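Local structure of cytochrome C549 (Arthrospira maxima, 1F1C) at residues F8-L19 with P63-V71; E23-F31 with D109-L119. The protein serves as an extrinsic lumenal subunit of photosystem II, carries one covalently bound heme c and probably helps to stabilise the oxygen-evolving complex. One frame throughout, in Å; residues are numbered along the deposited sequence.

Overall arrangement
The two contacts lie side by side, their centres 13 Å apart, and their segments alternate along the chain: 8-19, 23-31, 63-71, 109-119. Interaction 1 sets the hairpin of strands 7-9 and 16-18 against the start of helix 67-75; interaction 2 crosses helix 21-34 over helix 107-124. Strand 16-18 runs on to helix 21-34, and helix 107-124 follows helix 67-75. The contacts meet directly, Leu19 on Tyr111 and Leu70 on Leu118, so that helix 107-124, one partner in interaction 2, also backs interaction 1. Leu70, on the helix of interaction 1, and Val113 and Ile117 of interaction 2 touch heme c, so both helices contribute to the pocket, although the hairpin contact itself lies away from it.

Interaction 1 (F8-L19 with P63-V71); sequences FPINAQGDTAVL and PRDNIAALV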
ATOM      1  N   PHE A   8     -13.508  12.667  23.697  1.00 29.37           N
ATOM      2  CA  PHE A   8     -13.577  11.489  22.845  1.00 31.68           C
ATOM      3  C   PHE A   8     -13.369  10.224  23.648  1.00 32.93           C
ATOM      4  O   PHE A   8     -12.874  10.268  24.772  1.00 33.40           O
ATOM      5  CB  PHE A   8     -12.500  11.531  21.759  1.00 28.59           C
ATOM      6  CG  PHE A   8     -12.298  12.879  21.158  1.00 31.11           C
ATOM      7  CD1 PHE A   8     -11.390  13.767  21.717  1.00 31.01           C
ATOM      8  CD2 PHE A   8     -13.034  13.277  20.045  1.00 25.29           C
ATOM      9  CE1 PHE A   8     -11.218  15.039  21.180  1.00 39.11           C
ATOM     10  CE2 PHE A   8     -12.871  14.549  19.497  1.00 33.17           C
ATOM     11  CZ  PHE A   8     -11.961  15.433  20.066  1.00 35.19           C
ATOM     12  N   PRO A   9     -13.753   9.074  23.082  1.00 30.46           N
ATOM     13  CA  PRO A   9     -13.570   7.813  23.793  1.00 29.82           C
ATOM     14  C   PRO A   9     -12.080   7.525  23.635  1.00 32.49           C
ATOM     15  O   PRO A   9     -11.584   7.470  22.508  1.00 32.69           O
ATOM     16  CB  PRO A   9     -14.412   6.823  22.988  1.00 34.15           C
ATOM     17  CG  PRO A   9     -15.306   7.680  22.141  1.00 32.86           C
ATOM     18  CD  PRO A   9     -14.461   8.861  21.812  1.00 33.48           C
ATOM     19  N   ILE A  10     -11.360   7.359  24.738  1.00 34.65           N
ATOM     20  CA  ILE A  10      -9.929   7.098  24.643  1.00 35.52           C
ATOM     21  C   ILE A  10      -9.658   5.632  24.320  1.00 35.48           C
ATOM     22  O   ILE A  10      -8.661   5.304  23.680  1.00 37.48           O
ATOM     23  CB  ILE A  10      -9.191   7.461  25.946  1.00 37.08           C
ATOM     24  CG1 ILE A  10      -7.707   7.118  25.790  1.00 41.51           C
ATOM     25  CG2 ILE A  10      -9.801   6.713  27.119  1.00 39.87           C
ATOM     26  CD1 ILE A  10      -6.928   7.142  27.073  1.00 47.29           C
ATOM     27  N   ASN A  11     -10.549   4.755  24.767  1.00 33.66           N
ATOM     28  CA  ASN A  11     -10.402   3.327  24.519  1.00 36.92           C
ATOM     29  C   ASN A  11     -11.759   2.728  24.210  1.00 37.42           C
ATOM     30  O   ASN A  11     -12.762   3.440  24.164  1.00 36.21           O
ATOM     31  CB  ASN A  11      -9.809   2.620  25.739  1.00 33.91           C
ATOM     32  CG  ASN A  11     -10.586   2.912  27.007  1.00 38.36           C
ATOM     33  OD1 ASN A  11     -11.791   3.191  26.965  1.00 39.55           O
ATOM     34  ND2 ASN A  11      -9.904   2.845  28.144  1.00 33.83           N
ATOM     35  N   ALA A  12     -11.783   1.412  24.019  1.00 40.85           N
ATOM     36  CA  ALA A  12     -13.014   0.701  23.698  1.00 43.78           C
ATOM     37  C   ALA A  12     -13.855   0.394  24.929  1.00 44.70           C
ATOM     38  O   ALA A  12     -14.976  -0.102  24.809  1.00 46.62           O
ATOM     39  CB  ALA A  12     -12.688  -0.588  22.966  1.00 44.72           C
ATOM     40  N   GLN A  13     -13.319   0.689  26.109  1.00 44.40           N
ATOM     41  CA  GLN A  13     -14.045   0.420  27.344  1.00 48.07           C
ATOM     42  C   GLN A  13     -15.006   1.556  27.676  1.00 47.28           C
ATOM     43  O   GLN A  13     -15.702   1.511  28.692  1.00 47.86           O
ATOM     44  CB  GLN A  13     -13.074   0.216  28.513  1.00 50.76           C
ATOM     45  CG  GLN A  13     -11.866  -0.647  28.185  1.00 58.17           C
ATOM     46  CD  GLN A  13     -12.238  -1.909  27.439  1.00 67.08           C
ATOM     47  OE1 GLN A  13     -13.059  -2.701  27.904  1.00 71.96           O
ATOM     48  NE2 GLN A  13     -11.633  -2.107  26.271  1.00 68.82           N
ATOM     49  N   GLY A  14     -15.032   2.575  26.824  1.00 44.59           N
ATOM     50  CA  GLY A  14     -15.921   3.696  27.053  1.00 39.62           C
ATOM     51  C   GLY A  14     -15.312   4.868  27.802  1.00 40.23           C
ATOM     52  O   GLY A  14     -15.981   5.883  27.985  1.00 40.28           O
ATOM     53  N   ASP A  15     -14.065   4.745  28.250  1.00 36.29           N
ATOM     54  CA  ASP A  15     -13.419   5.848  28.963  1.00 35.35           C
ATOM     55  C   ASP A  15     -13.390   7.093  28.074  1.00 36.73           C
ATOM     56  O   ASP A  15     -13.280   6.999  26.848  1.00 30.89           O
ATOM     57  CB  ASP A  15     -11.976   5.501  29.340  1.00 38.26           C
ATOM     58  CG  ASP A  15     -11.876   4.429  30.414  1.00 37.93           C
ATOM     59  OD1 ASP A  15     -12.924   3.953  30.905  1.00 36.39           O
ATOM     60  OD2 ASP A  15     -10.730   4.064  30.766  1.00 35.97           O
ATOM     61  N   THR A  16     -13.485   8.264  28.693  1.00 33.64           N
ATOM     62  CA  THR A  16     -13.446   9.506  27.938  1.00 35.25           C
ATOM     63  C   THR A  16     -12.185  10.294  28.253  1.00 31.29           C
ATOM     64  O   THR A  16     -11.597  10.153  29.322  1.00 31.30           O
ATOM     65  CB  THR A  16     -14.684  10.398  28.224  1.00 32.25           C
ATOM     66  OG1 THR A  16     -14.818  10.596  29.634  1.00 40.81           O
ATOM     67  CG2 THR A  16     -15.951   9.748  27.681  1.00 35.62           C
ATOM     68  N   ALA A  17     -11.768  11.112  27.297  1.00 29.83           N
ATOM     69  CA  ALA A  17     -10.590  11.952  27.438  1.00 28.16           C
ATOM     70  C   ALA A  17     -10.886  13.303  26.809  1.00 27.72           C
ATOM     71  O   ALA A  17     -11.519  13.393  25.758  1.00 33.50           O
ATOM     72  CB  ALA A  17      -9.402  11.314  26.750  1.00 25.42           C
ATOM     73  N   VAL A  18     -10.436  14.363  27.449  1.00 26.51           N
ATOM     74  CA  VAL A  18     -10.664  15.683  26.910  1.00 29.86           C
ATOM     75  C   VAL A  18      -9.350  16.172  26.333  1.00 30.35           C
ATOM     76  O   VAL A  18      -8.401  16.413  27.068  1.00 41.79           O
ATOM     77  CB  VAL A  18     -11.148  16.649  28.000  1.00 32.28           C
ATOM     78  CG1 VAL A  18     -11.551  17.979  27.374  1.00 26.57           C
ATOM     79  CG2 VAL A  18     -12.321  16.029  28.756  1.00 27.17           C
ATOM     80  N   LEU A  19      -9.278  16.289  25.015  1.00 26.95           N
ATOM     81  CA  LEU A  19      -8.054  16.766  24.396  1.00 32.15           C
ATOM     82  C   LEU A  19      -8.048  18.279  24.332  1.00 27.68           C
ATOM     83  O   LEU A  19      -9.094  18.914  24.242  1.00 28.93           O
ATOM     84  CB  LEU A  19      -7.896  16.201  22.981  1.00 30.25           C
ATOM     85  CG  LEU A  19      -7.289  14.804  22.885  1.00 32.79           C
ATOM     86  CD1 LEU A  19      -8.213  13.796  23.556  1.00 35.26           C
ATOM     87  CD2 LEU A  19      -7.068  14.449  21.419  1.00 26.56           C
ATOM     88  N   PRO A  63     -13.128  -2.106  16.107  1.00 28.81           N
ATOM     89  CA  PRO A  63     -13.610  -0.756  15.825  1.00 29.36           C
ATOM     90  C   PRO A  63     -12.459   0.232  15.999  1.00 26.51           C
ATOM     91  O   PRO A  63     -11.678   0.116  16.929  1.00 27.37           O
ATOM     92  CB  PRO A  63     -14.703  -0.555  16.871  1.00 29.12           C
ATOM     93  CG  PRO A  63     -15.250  -1.945  17.041  1.00 33.56           C
ATOM     94  CD  PRO A  63     -13.994  -2.787  17.086  1.00 31.29           C
ATOM     95  N   ARG A  64     -12.348   1.182  15.086  1.00 27.65           N
ATOM     96  CA  ARG A  64     -11.302   2.186  15.156  1.00 26.81           C
ATOM     97  C   ARG A  64     -11.943   3.506  15.557  1.00 24.30           C
ATOM     98  O   ARG A  64     -11.507   4.570  15.128  1.00 27.90           O
ATOM     99  CB  ARG A  64     -10.628   2.318  13.791  1.00 25.37           C
ATOM    100  CG  ARG A  64     -10.044   1.012  13.263  1.00 25.10           C
ATOM    101  CD  ARG A  64      -8.945   0.497  14.187  1.00 30.24           C
ATOM    102  NE  ARG A  64      -8.252  -0.670  13.636  1.00 32.96           N
ATOM    103  CZ  ARG A  64      -7.110  -1.151  14.113  1.00 31.44           C
ATOM    104  NH1 ARG A  64      -6.523  -0.568  15.153  1.00 29.25           N
ATOM    105  NH2 ARG A  64      -6.554  -2.212  13.546  1.00 30.20           N
ATOM    106  N   ASP A  65     -12.984   3.423  16.383  1.00 23.74           N
ATOM    107  CA  ASP A  65     -13.713   4.606  16.825  1.00 26.22           C
ATOM    108  C   ASP A  65     -13.326   5.191  18.184  1.00 24.24           C
ATOM    109  O   ASP A  65     -14.134   5.862  18.821  1.00 27.71           O
ATOM    110  CB  ASP A  65     -15.226   4.337  16.798  1.00 26.60           C
ATOM    111  CG  ASP A  65     -15.624   3.125  17.629  1.00 39.39           C
ATOM    112  OD1 ASP A  65     -14.781   2.614  18.404  1.00 41.84           O
ATOM    113  OD2 ASP A  65     -16.793   2.686  17.513  1.00 47.56           O
ATOM    114  N   ASN A  66     -12.102   4.932  18.625  1.00 20.62           N
ATOM    115  CA  ASN A  66     -11.595   5.489  19.881  1.00 22.63           C
ATOM    116  C   ASN A  66     -10.104   5.767  19.703  1.00 25.11           C
ATOM    117  O   ASN A  66      -9.434   5.121  18.899  1.00 25.62           O
ATOM    118  CB  ASN A  66     -11.820   4.541  21.073  1.00 20.70           C
ATOM    119  CG  ASN A  66     -11.193   3.179  20.874  1.00 17.04           C
ATOM    120  OD1 ASN A  66     -11.792   2.291  20.280  1.00 28.06           O
ATOM    121  ND2 ASN A  66      -9.979   3.011  21.364  1.00 22.00           N
ATOM    122  N   ILE A  67      -9.593   6.741  20.443  1.00 28.01           N
ATOM    123  CA  ILE A  67      -8.191   7.130  20.347  1.00 28.27           C
ATOM    124  C   ILE A  67      -7.185   5.980  20.370  1.00 24.74           C
ATOM    125  O   ILE A  67      -6.268   5.935  19.546  1.00 20.50           O
ATOM    126  CB  ILE A  67      -7.855   8.132  21.468  1.00 34.17           C
ATOM    127  CG1 ILE A  67      -8.684   9.408  21.256  1.00 31.82           C
ATOM    128  CG2 ILE A  67      -6.351   8.414  21.492  1.00 27.75           C
ATOM    129  CD1 ILE A  67      -8.720  10.341  22.461  1.00 33.97           C
ATOM    130  N   ALA A  68      -7.350   5.049  21.306  1.00 21.88           N
ATOM    131  CA  ALA A  68      -6.425   3.918  21.403  1.00 28.63           C
ATOM    132  C   ALA A  68      -6.429   3.077  20.135  1.00 24.41           C
ATOM    133  O   ALA A  68      -5.369   2.679  19.636  1.00 25.13           O
ATOM    134  CB  ALA A  68      -6.777   3.031  22.612  1.00 26.90           C
ATOM    135  N   ALA A  69      -7.625   2.807  19.622  1.00 18.83           N
ATOM    136  CA  ALA A  69      -7.768   1.995  18.426  1.00 23.32           C
ATOM    137  C   ALA A  69      -7.143   2.685  17.234  1.00 24.21           C
ATOM    138  O   ALA A  69      -6.487   2.040  16.416  1.00 28.15           O
ATOM    139  CB  ALA A  69      -9.230   1.715  18.164  1.00 21.51           C
ATOM    140  N   LEU A  70      -7.330   3.998  17.139  1.00 23.14           N
ATOM    141  CA  LEU A  70      -6.766   4.746  16.024  1.00 23.87           C
ATOM    142  C   LEU A  70      -5.244   4.783  16.137  1.00 26.48           C
ATOM    143  O   LEU A  70      -4.527   4.623  15.143  1.00 18.34           O
ATOM    144  CB  LEU A  70      -7.337   6.163  15.989  1.00 22.41           C
ATOM    145  CG  LEU A  70      -8.782   6.187  15.467  1.00 24.04           C
ATOM    146  CD1 LEU A  70      -9.320   7.609  15.495  1.00 21.07           C
ATOM    147  CD2 LEU A  70      -8.818   5.620  14.045  1.00 23.77           C
ATOM    148  N   VAL A  71      -4.750   4.979  17.353  1.00 25.54           N
ATOM    149  CA  VAL A  71      -3.312   5.009  17.559  1.00 28.50           C
ATOM    150  C   VAL A  71      -2.703   3.661  17.179  1.00 29.19           C
ATOM    151  O   VAL A  71      -1.665   3.612  16.512  1.00 30.09           O
ATOM    152  CB  VAL A  71      -2.975   5.348  19.019  1.00 32.24           C
ATOM    153  CG1 VAL A  71      -1.473   5.209  19.257  1.00 35.15           C
ATOM    154  CG2 VAL A  71      -3.424   6.763  19.324  1.00 30.20           C
TER
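Pro9 and Ile10, where the chain passes from the first strand of a small antiparallel beta hairpin into its loop, offer their carbonyls to the first turn of helix 67-75. Ile67 N bonds to Pro9 O at 3.0 Å, the donor in the carbonyl plane and the N-H...O angle 158°; Ala68 N bonds to Ile10 O at 2.7 Å, with the donor tilted from the plane of the Ile10 carbonyl. Backbone N-H groups that no earlier turn of the helix can satisfy thus find acceptors in the hairpin. Asn66, the N-cap residue, has CG set between its backbone N and carbonyl carbon (chi1 57°), which lays the amide group against the Asn11-Ala12 peptide, with Asn66 CG 3.4 Å from Asn11 C. With an alanine here this amide is gone, and the Asn11-Ala12 peptide would probably face a gap where the side chain had packed. The apolar side of the contact is gathered on Ile67, whose CD1 lies 3.7 Å from Leu19 CD1 and 4.0 Å from Phe8 CB. Tyr111 of helix 107-124 packs on both Leu19 and Ile67. Further out, the type I turn from Asn11 to Gly14 shapes the hairpin end: Asn11 OD1 accepts Asp15 N at 3.0 Å and, weakly, Gln13 N, while Asn11 ND2 donates to Asp15 OD2, met from above the carboxylate plane, 64° out of it.

Interaction 2 (E23-F31 with D109-L119); sequences EIKKGQQVF and DLYNVAGYILL
Gly27 and Val113 mark the crossing of helix 21-34 and helix 107-124, where segments 23-31 and 109-119 of these helices pass with their axes 7.1 Å apart at -93°. The CA atoms of Gly27 and Val113 are 3.7 Å from each other, and Gly27 CA points a C-H at Asn112 O over 3.5 Å. Such closeness depends on the missing side chain: a CB on Gly27 would fall 2.1 Å from Asn112 O. Tyr116 is the knob of the crossing, lodged among Ile24, Gly27, Gln28 and Phe31. With its CG anti to the backbone N (chi1 172°), the ring is laid against helix 21-34, and Gln28 CA stands over its centre in a CH-pi contact, 3.7 Å from the centroid of Tyr116. A near-perpendicular pair of N- and C-terminal helices is a hallmark of the cytochrome c fold, and here one side of it borders the heme pocket. Tyr116 CE2 rests over one face of the Phe31 ring, 3.6 Å from Phe31 CG, the two rings inclined at 54°; Val113 CG1 meets the Phe31 ring at its edge, and Ile117 CG1 approaches it obliquely. Phe31 also nears the side chains of Cys35, a covalent heme anchor, and His39, an axial iron ligand, while Val113 and Ile117 touch the heme itself. Packing is tight on both flanks, with Val30 CG1 3.4 Å from Val113 CG2 and Ile24 CG2 3.4 Å from Leu119 CD2. Toward the start of helix 21-34, Asn112 CB and CG lie against Glu23 O, and Asn112 ND2 sits beside Glu23 CB. The Glu23 carboxylate carbon comes to the edge of the Tyr111 ring, while Glu23 OE1 accepts a hydrogen bond from Ser20 N.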
ATOM      1  N   GLU A  23      -3.571  20.295  20.912  1.00 32.21           N
ATOM      2  CA  GLU A  23      -3.224  18.958  20.446  1.00 26.56           C
ATOM      3  C   GLU A  23      -3.914  18.645  19.127  1.00 30.33           C
ATOM      4  O   GLU A  23      -3.323  18.035  18.232  1.00 30.06           O
ATOM      5  CB  GLU A  23      -3.609  17.919  21.496  1.00 33.43           C
ATOM      6  CG  GLU A  23      -2.848  18.071  22.807  1.00 39.07           C
ATOM      7  CD  GLU A  23      -3.359  17.140  23.888  1.00 42.90           C
ATOM      8  OE1 GLU A  23      -4.560  17.224  24.224  1.00 44.04           O
ATOM      9  OE2 GLU A  23      -2.560  16.325  24.396  1.00 43.97           O
ATOM     10  N   ILE A  24      -5.167  19.066  19.008  1.00 28.22           N
ATOM     11  CA  ILE A  24      -5.927  18.838  17.793  1.00 26.76           C
ATOM     12  C   ILE A  24      -5.322  19.612  16.622  1.00 31.30           C
ATOM     13  O   ILE A  24      -5.319  19.123  15.490  1.00 33.00           O
ATOM     14  CB  ILE A  24      -7.403  19.238  17.988  1.00 33.68           C
ATOM     15  CG1 ILE A  24      -8.033  18.353  19.067  1.00 31.37           C
ATOM     16  CG2 ILE A  24      -8.164  19.085  16.692  1.00 24.93           C
ATOM     17  CD1 ILE A  24      -9.427  18.779  19.460  1.00 34.79           C
ATOM     18  N   LYS A  25      -4.817  20.816  16.887  1.00 33.57           N
ATOM     19  CA  LYS A  25      -4.193  21.626  15.841  1.00 34.16           C
ATOM     20  C   LYS A  25      -2.997  20.853  15.317  1.00 31.65           C
ATOM     21  O   LYS A  25      -2.724  20.851  14.119  1.00 35.41           O
ATOM     22  CB  LYS A  25      -3.699  22.966  16.400  1.00 43.82           C
ATOM     23  CG  LYS A  25      -4.769  24.032  16.620  1.00 52.65           C
ATOM     24  CD  LYS A  25      -5.316  24.556  15.300  1.00 59.17           C
ATOM     25  CE  LYS A  25      -6.291  25.710  15.518  1.00 62.60           C
ATOM     26  NZ  LYS A  25      -6.889  26.196  14.239  1.00 60.15           N
ATOM     27  N   LYS A  26      -2.278  20.204  16.231  1.00 32.60           N
ATOM     28  CA  LYS A  26      -1.100  19.420  15.868  1.00 32.62           C
ATOM     29  C   LYS A  26      -1.490  18.133  15.155  1.00 26.88           C
ATOM     30  O   LYS A  26      -0.782  17.676  14.262  1.00 28.29           O
ATOM     31  CB  LYS A  26      -0.279  19.075  17.109  1.00 35.34           C
ATOM     32  CG  LYS A  26       0.439  20.257  17.738  1.00 42.88           C
ATOM     33  CD  LYS A  26       1.279  19.800  18.922  1.00 47.69           C
ATOM     34  CE  LYS A  26       2.025  20.957  19.553  1.00 55.89           C
ATOM     35  NZ  LYS A  26       2.860  20.531  20.717  1.00 64.82           N
ATOM     36  N   GLY A  27      -2.616  17.548  15.554  1.00 27.38           N
ATOM     37  CA  GLY A  27      -3.064  16.325  14.912  1.00 33.76           C
ATOM     38  C   GLY A  27      -3.374  16.611  13.453  1.00 38.52           C
ATOM     39  O   GLY A  27      -3.040  15.829  12.562  1.00 43.47           O
ATOM     40  N   GLN A  28      -4.019  17.748  13.213  1.00 37.01           N
ATOM     41  CA  GLN A  28      -4.374  18.166  11.865  1.00 38.52           C
ATOM     42  C   GLN A  28      -3.121  18.235  11.003  1.00 35.77           C
ATOM     43  O   GLN A  28      -3.088  17.696   9.900  1.00 28.89           O
ATOM     44  CB  GLN A  28      -5.057  19.538  11.903  1.00 39.09           C
ATOM     45  CG  GLN A  28      -5.581  20.005  10.551  1.00 45.81           C
ATOM     46  CD  GLN A  28      -6.245  21.367  10.619  1.00 44.84           C
ATOM     47  OE1 GLN A  28      -5.667  22.318  11.139  1.00 48.78           O
ATOM     48  NE2 GLN A  28      -7.458  21.468  10.092  1.00 46.71           N
ATOM     49  N   GLN A  29      -2.093  18.903  11.516  1.00 37.89           N
ATOM     50  CA  GLN A  29      -0.831  19.038  10.801  1.00 37.48           C
ATOM     51  C   GLN A  29      -0.296  17.684  10.400  1.00 35.48           C
ATOM     52  O   GLN A  29      -0.034  17.436   9.224  1.00 35.08           O
ATOM     53  CB  GLN A  29       0.213  19.736  11.671  1.00 42.75           C
ATOM     54  CG  GLN A  29       0.017  21.228  11.793  1.00 53.89           C
ATOM     55  CD  GLN A  29       0.775  21.804  12.968  1.00 60.88           C
ATOM     56  OE1 GLN A  29       1.956  21.496  13.176  1.00 63.83           O
ATOM     57  NE2 GLN A  29       0.102  22.651  13.749  1.00 63.02           N
ATOM     58  N   VAL A  30      -0.118  16.803  11.380  1.00 34.97           N
ATOM     59  CA  VAL A  30       0.402  15.484  11.067  1.00 35.05           C
ATOM     60  C   VAL A  30      -0.499  14.850  10.025  1.00 34.89           C
ATOM     61  O   VAL A  30      -0.028  14.262   9.045  1.00 34.63           O
ATOM     62  CB  VAL A  30       0.464  14.573  12.319  1.00 38.55           C
ATOM     63  CG1 VAL A  30       0.913  13.179  11.926  1.00 31.09           C
ATOM     64  CG2 VAL A  30       1.443  15.148  13.326  1.00 34.34           C
ATOM     65  N   PHE A  31      -1.804  14.995  10.218  1.00 31.40           N
ATOM     66  CA  PHE A  31      -2.740  14.411   9.280  1.00 29.86           C
ATOM     67  C   PHE A  31      -2.560  14.983   7.881  1.00 31.02           C
ATOM     68  O   PHE A  31      -2.394  14.235   6.920  1.00 30.12           O
ATOM     69  CB  PHE A  31      -4.177  14.623   9.758  1.00 31.29           C
ATOM     70  CG  PHE A  31      -5.207  13.927   8.905  1.00 29.42           C
ATOM     71  CD1 PHE A  31      -5.694  14.531   7.748  1.00 26.09           C
ATOM     72  CD2 PHE A  31      -5.663  12.653   9.245  1.00 24.74           C
ATOM     73  CE1 PHE A  31      -6.626  13.874   6.932  1.00 24.34           C
ATOM     74  CE2 PHE A  31      -6.591  11.989   8.443  1.00 26.00           C
ATOM     75  CZ  PHE A  31      -7.074  12.599   7.283  1.00 20.37           C
ATOM     76  N   ASP A 109       1.960  12.440  18.677  1.00 36.05           N
ATOM     77  CA  ASP A 109       1.365  12.807  17.399  1.00 35.01           C
ATOM     78  C   ASP A 109       0.245  11.847  17.047  1.00 32.83           C
ATOM     79  O   ASP A 109      -0.804  12.262  16.562  1.00 33.64           O
ATOM     80  CB  ASP A 109       2.402  12.785  16.276  1.00 34.97           C
ATOM     81  CG  ASP A 109       3.557  13.716  16.534  1.00 36.17           C
ATOM     82  OD1 ASP A 109       3.328  14.921  16.781  1.00 33.18           O
ATOM     83  OD2 ASP A 109       4.703  13.235  16.484  1.00 43.27           O
ATOM     84  N   LEU A 110       0.472  10.563  17.292  1.00 27.64           N
ATOM     85  CA  LEU A 110      -0.525   9.552  16.993  1.00 32.22           C
ATOM     86  C   LEU A 110      -1.788   9.824  17.774  1.00 27.14           C
ATOM     87  O   LEU A 110      -2.901   9.664  17.269  1.00 29.72           O
ATOM     88  CB  LEU A 110       0.021   8.161  17.324  1.00 34.37           C
ATOM     89  CG  LEU A 110       0.492   7.357  16.108  1.00 36.97           C
ATOM     90  CD1 LEU A 110       1.020   8.281  15.021  1.00 37.81           C
ATOM     91  CD2 LEU A 110       1.556   6.360  16.545  1.00 39.87           C
ATOM     92  N   TYR A 111      -1.592  10.251  19.009  1.00 25.48           N
ATOM     93  CA  TYR A 111      -2.678  10.584  19.918  1.00 26.59           C
ATOM     94  C   TYR A 111      -3.456  11.800  19.382  1.00 29.74           C
ATOM     95  O   TYR A 111      -4.692  11.834  19.429  1.00 30.50           O
ATOM     96  CB  TYR A 111      -2.074  10.893  21.292  1.00 19.24           C
ATOM     97  CG  TYR A 111      -3.032  11.449  22.325  1.00 28.16           C
ATOM     98  CD1 TYR A 111      -3.787  10.601  23.137  1.00 24.59           C
ATOM     99  CD2 TYR A 111      -3.128  12.832  22.541  1.00 25.65           C
ATOM    100  CE1 TYR A 111      -4.609  11.119  24.154  1.00 26.15           C
ATOM    101  CE2 TYR A 111      -3.944  13.356  23.544  1.00 27.43           C
ATOM    102  CZ  TYR A 111      -4.674  12.495  24.349  1.00 25.59           C
ATOM    103  OH  TYR A 111      -5.432  13.013  25.373  1.00 33.41           O
ATOM    104  N   ASN A 112      -2.717  12.786  18.871  1.00 28.41           N
ATOM    105  CA  ASN A 112      -3.292  14.022  18.328  1.00 27.36           C
ATOM    106  C   ASN A 112      -4.050  13.773  17.013  1.00 26.47           C
ATOM    107  O   ASN A 112      -5.171  14.273  16.810  1.00 24.56           O
ATOM    108  CB  ASN A 112      -2.175  15.054  18.085  1.00 19.97           C
ATOM    109  CG  ASN A 112      -1.413  15.428  19.364  1.00 26.33           C
ATOM    110  OD1 ASN A 112      -0.260  15.843  19.302  1.00 29.96           O
ATOM    111  ND2 ASN A 112      -2.060  15.296  20.513  1.00 19.57           N
ATOM    112  N   VAL A 113      -3.435  13.008  16.115  1.00 21.04           N
ATOM    113  CA  VAL A 113      -4.071  12.717  14.842  1.00 25.49           C
ATOM    114  C   VAL A 113      -5.370  11.965  15.120  1.00 25.08           C
ATOM    115  O   VAL A 113      -6.386  12.207  14.461  1.00 26.12           O
ATOM    116  CB  VAL A 113      -3.160  11.855  13.927  1.00 28.43           C
ATOM    117  CG1 VAL A 113      -3.800  11.697  12.550  1.00 29.17           C
ATOM    118  CG2 VAL A 113      -1.804  12.504  13.791  1.00 25.88           C
ATOM    119  N   ALA A 114      -5.336  11.071  16.106  1.00 21.95           N
ATOM    120  CA  ALA A 114      -6.512  10.290  16.481  1.00 23.98           C
ATOM    121  C   ALA A 114      -7.639  11.212  16.953  1.00 22.96           C
ATOM    122  O   ALA A 114      -8.806  11.020  16.609  1.00 21.36           O
ATOM    123  CB  ALA A 114      -6.144   9.292  17.582  1.00 26.11           C
ATOM    124  N   GLY A 115      -7.279  12.214  17.752  1.00 21.39           N
ATOM    125  CA  GLY A 115      -8.271  13.149  18.234  1.00 20.19           C
ATOM    126  C   GLY A 115      -8.809  13.966  17.076  1.00 23.57           C
ATOM    127  O   GLY A 115     -10.009  14.239  16.998  1.00 23.47           O
ATOM    128  N   TYR A 116      -7.916  14.366  16.177  1.00 21.77           N
ATOM    129  CA  TYR A 116      -8.308  15.155  15.010  1.00 24.60           C
ATOM    130  C   TYR A 116      -9.322  14.384  14.166  1.00 25.34           C
ATOM    131  O   TYR A 116     -10.408  14.887  13.864  1.00 26.31           O
ATOM    132  CB  TYR A 116      -7.081  15.487  14.146  1.00 20.75           C
ATOM    133  CG  TYR A 116      -7.442  16.142  12.836  1.00 23.94           C
ATOM    134  CD1 TYR A 116      -7.979  17.425  12.802  1.00 30.32           C
ATOM    135  CD2 TYR A 116      -7.289  15.460  11.629  1.00 27.63           C
ATOM    136  CE1 TYR A 116      -8.359  18.015  11.602  1.00 32.06           C
ATOM    137  CE2 TYR A 116      -7.660  16.040  10.426  1.00 30.18           C
ATOM    138  CZ  TYR A 116      -8.197  17.317  10.420  1.00 33.27           C
ATOM    139  OH  TYR A 116      -8.579  17.893   9.231  1.00 40.53           O
ATOM    140  N   ILE A 117      -8.956  13.166  13.779  1.00 23.72           N
ATOM    141  CA  ILE A 117      -9.836  12.332  12.975  1.00 27.37           C
ATOM    142  C   ILE A 117     -11.222  12.224  13.602  1.00 27.21           C
ATOM    143  O   ILE A 117     -12.222  12.418  12.918  1.00 27.87           O
ATOM    144  CB  ILE A 117      -9.247  10.903  12.787  1.00 27.25           C
ATOM    145  CG1 ILE A 117      -8.001  10.962  11.880  1.00 27.58           C
ATOM    146  CG2 ILE A 117     -10.330   9.968  12.219  1.00 26.45           C
ATOM    147  CD1 ILE A 117      -7.251   9.616  11.690  1.00 19.06           C
ATOM    148  N   LEU A 118     -11.277  11.930  14.902  1.00 29.56           N
ATOM    149  CA  LEU A 118     -12.549  11.779  15.615  1.00 30.47           C
ATOM    150  C   LEU A 118     -13.308  13.093  15.774  1.00 33.26           C
ATOM    151  O   LEU A 118     -14.523  13.099  15.996  1.00 31.32           O
ATOM    152  CB  LEU A 118     -12.320  11.167  17.007  1.00 28.34           C
ATOM    153  CG  LEU A 118     -11.631   9.799  17.119  1.00 29.65           C
ATOM    154  CD1 LEU A 118     -11.401   9.491  18.595  1.00 24.97           C
ATOM    155  CD2 LEU A 118     -12.469   8.714  16.467  1.00 23.81           C
ATOM    156  N   LEU A 119     -12.597  14.208  15.669  1.00 30.42           N
ATOM    157  CA  LEU A 119     -13.226  15.509  15.809  1.00 26.00           C
ATOM    158  C   LEU A 119     -14.010  15.934  14.570  1.00 27.25           C
ATOM    159  O   LEU A 119     -15.128  16.413  14.685  1.00 21.83           O
ATOM    160  CB  LEU A 119     -12.174  16.574  16.108  1.00 26.63           C
ATOM    161  CG  LEU A 119     -12.700  18.013  16.217  1.00 25.22           C
ATOM    162  CD1 LEU A 119     -13.598  18.159  17.435  1.00 18.88           C
ATOM    163  CD2 LEU A 119     -11.516  18.966  16.317  1.00 30.23           C
TER